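Local coordinates for protein transcriptional regulator, LacI family (Lactobacillus brevis, PDB 3JY6) that probably binds cis-regulatory DNA as a LacI-family transcription factor, with a periplasmic-binding-protein-like domain of the kind that senses small-molecule effectors in this family, at residues Gln124-Leu129 with Arg144-Ala149. Sequence-based numbering, arbitrary orientation.
Sequences QHVVVL and RGILAA
V126 and V128 meet I146 where a helix lies on a parallel sheet, a compact example of how the helix of a beta-alpha-beta crossover packs on its own first strand: strand 125-131, helix 137-147 and strand 152-158 follow one another in the periplasmic-binding-protein fold of this regulator. Along the strand, H125 belongs to the sheet's other side, its NE2 hydrogen-bonded to the D154 carboxylate and its ND1 to the T183 hydroxyl, on the two neighbouring strands. V126 points at the helix, and its CA lies 8.1 Å from the CA of I146. Its CG1, anti to the backbone N (chi1 -170°), touches CG2 of I146 at 3.9 Å, the two side chains crossing at a slant. V127 turns away, following the alternation of an extended strand, and V128, two residues on, faces the helix again. Thus one isoleucine serves two valines, each through a different branch. F186 of strand 183-187 adjoins both V126 and I146, and T115 of helix 107-119 also packs on I146; all three touching residues are buried, and they meet through methyl groups alone. The extended outer chain of I146 (chi2 173°) carries its end methyl toward V128, where CD1 meets CG2 tip to tip at 3.9 Å.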
loop_
_atom_site.group_PDB
_atom_site.type_symbol
_atom_site.label_atom_id
_atom_site.label_comp_id
_atom_site.label_asym_id
_atom_site.label_seq_id
_atom_site.Cartn_x
_atom_site.Cartn_y
_atom_site.Cartn_z
ATOM N N GLN A 124 25.757 12.830 16.021
ATOM C CA GLN A 124 26.964 12.697 15.199
ATOM C C GLN A 124 27.147 11.298 14.616
ATOM O O GLN A 124 27.853 11.108 13.619
ATOM C CB GLN A 124 28.192 13.038 16.051
ATOM C CG GLN A 124 28.017 14.261 16.936
ATOM C CD GLN A 124 28.347 15.555 16.225
ATOM O OE1 GLN A 124 29.515 15.869 15.988
ATOM N NE2 GLN A 124 27.319 16.313 15.875
ATOM N N HIS A 125 26.512 10.321 15.248
ATOM C CA HIS A 125 26.632 8.933 14.828
ATOM C C HIS A 125 25.421 8.472 14.027
ATOM O O HIS A 125 24.318 8.360 14.562
ATOM C CB HIS A 125 26.818 8.067 16.073
ATOM C CG HIS A 125 26.793 6.597 15.808
ATOM N ND1 HIS A 125 26.121 5.716 16.625
ATOM C CD2 HIS A 125 27.355 5.851 14.830
ATOM C CE1 HIS A 125 26.265 4.488 16.161
ATOM N NE2 HIS A 125 27.011 4.543 15.072
ATOM N N VAL A 126 25.624 8.199 12.743
ATOM C CA VAL A 126 24.522 7.764 11.900
ATOM C C VAL A 126 24.554 6.268 11.623
ATOM O O VAL A 126 25.579 5.710 11.231
ATOM C CB VAL A 126 24.513 8.517 10.558
ATOM C CG1 VAL A 126 23.216 8.215 9.804
ATOM C CG2 VAL A 126 24.662 10.007 10.801
ATOM N N VAL A 127 23.418 5.624 11.849
ATOM C CA VAL A 127 23.271 4.198 11.619
ATOM C C VAL A 127 22.355 4.068 10.417
ATOM O O VAL A 127 21.149 4.290 10.508
ATOM C CB VAL A 127 22.644 3.494 12.846
ATOM C CG1 VAL A 127 22.382 2.023 12.531
ATOM C CG2 VAL A 127 23.582 3.602 14.041
ATOM N N VAL A 128 22.946 3.724 9.281
ATOM C CA VAL A 128 22.205 3.581 8.038
ATOM C C VAL A 128 21.595 2.188 7.892
ATOM O O VAL A 128 22.301 1.183 7.962
ATOM C CB VAL A 128 23.125 3.832 6.830
ATOM C CG1 VAL A 128 22.320 3.784 5.548
ATOM C CG2 VAL A 128 23.843 5.167 6.978
ATOM N N LEU A 129 20.282 2.132 7.698
ATOM C CA LEU A 129 19.585 0.861 7.503
ATOM C C LEU A 129 19.127 0.882 6.048
ATOM O O LEU A 129 18.393 1.794 5.642
ATOM C CB LEU A 129 18.386 0.751 8.441
ATOM C CG LEU A 129 17.525 -0.512 8.350
ATOM C CD1 LEU A 129 18.375 -1.769 8.600
ATOM C CD2 LEU A 129 16.389 -0.406 9.364
ATOM N N ARG A 144 25.530 8.095 -0.181
ATOM C CA ARG A 144 26.606 8.998 -0.564
ATOM C C ARG A 144 26.351 10.375 0.045
ATOM O O ARG A 144 27.283 11.097 0.395
ATOM C CB ARG A 144 26.673 9.095 -2.092
ATOM C CG ARG A 144 27.781 9.980 -2.634
ATOM C CD ARG A 144 27.588 10.238 -4.122
ATOM N NE ARG A 144 27.950 11.612 -4.445
ATOM C CZ ARG A 144 27.231 12.407 -5.227
ATOM N NH1 ARG A 144 26.107 11.963 -5.776
ATOM N NH2 ARG A 144 27.627 13.654 -5.444
ATOM N N GLY A 145 25.077 10.729 0.175
ATOM C CA GLY A 145 24.722 12.010 0.753
ATOM C C GLY A 145 24.966 12.037 2.254
ATOM O O GLY A 145 25.375 13.058 2.803
ATOM N N ILE A 146 24.715 10.914 2.922
ATOM C CA ILE A 146 24.915 10.831 4.366
ATOM C C ILE A 146 26.400 10.973 4.726
ATOM O O ILE A 146 26.766 11.844 5.526
ATOM C CB ILE A 146 24.343 9.506 4.934
ATOM C CG1 ILE A 146 22.815 9.518 4.814
ATOM C CG2 ILE A 146 24.759 9.331 6.394
ATOM C CD1 ILE A 146 22.143 8.208 5.193
ATOM N N LEU A 147 27.252 10.144 4.126
ATOM C CA LEU A 147 28.694 10.206 4.386
ATOM C C LEU A 147 29.232 11.609 4.142
ATOM O O LEU A 147 30.170 12.041 4.811
ATOM C CB LEU A 147 29.478 9.243 3.483
ATOM C CG LEU A 147 29.056 7.777 3.363
ATOM C CD1 LEU A 147 29.926 7.101 2.310
ATOM C CD2 LEU A 147 29.167 7.071 4.704
ATOM N N ALA A 148 28.647 12.318 3.184
ATOM C CA ALA A 148 29.105 13.661 2.867
ATOM C C ALA A 148 28.723 14.668 3.949
ATOM O O ALA A 148 29.060 15.849 3.847
ATOM C CB ALA A 148 28.543 14.089 1.534
ATOM N N ALA A 149 28.035 14.203 4.991
ATOM C CA ALA A 149 27.617 15.100 6.066
ATOM C C ALA A 149 27.876 14.589 7.484
ATOM O O ALA A 149 27.703 15.339 8.443
ATOM C CB ALA A 149 26.136 15.432 5.915
#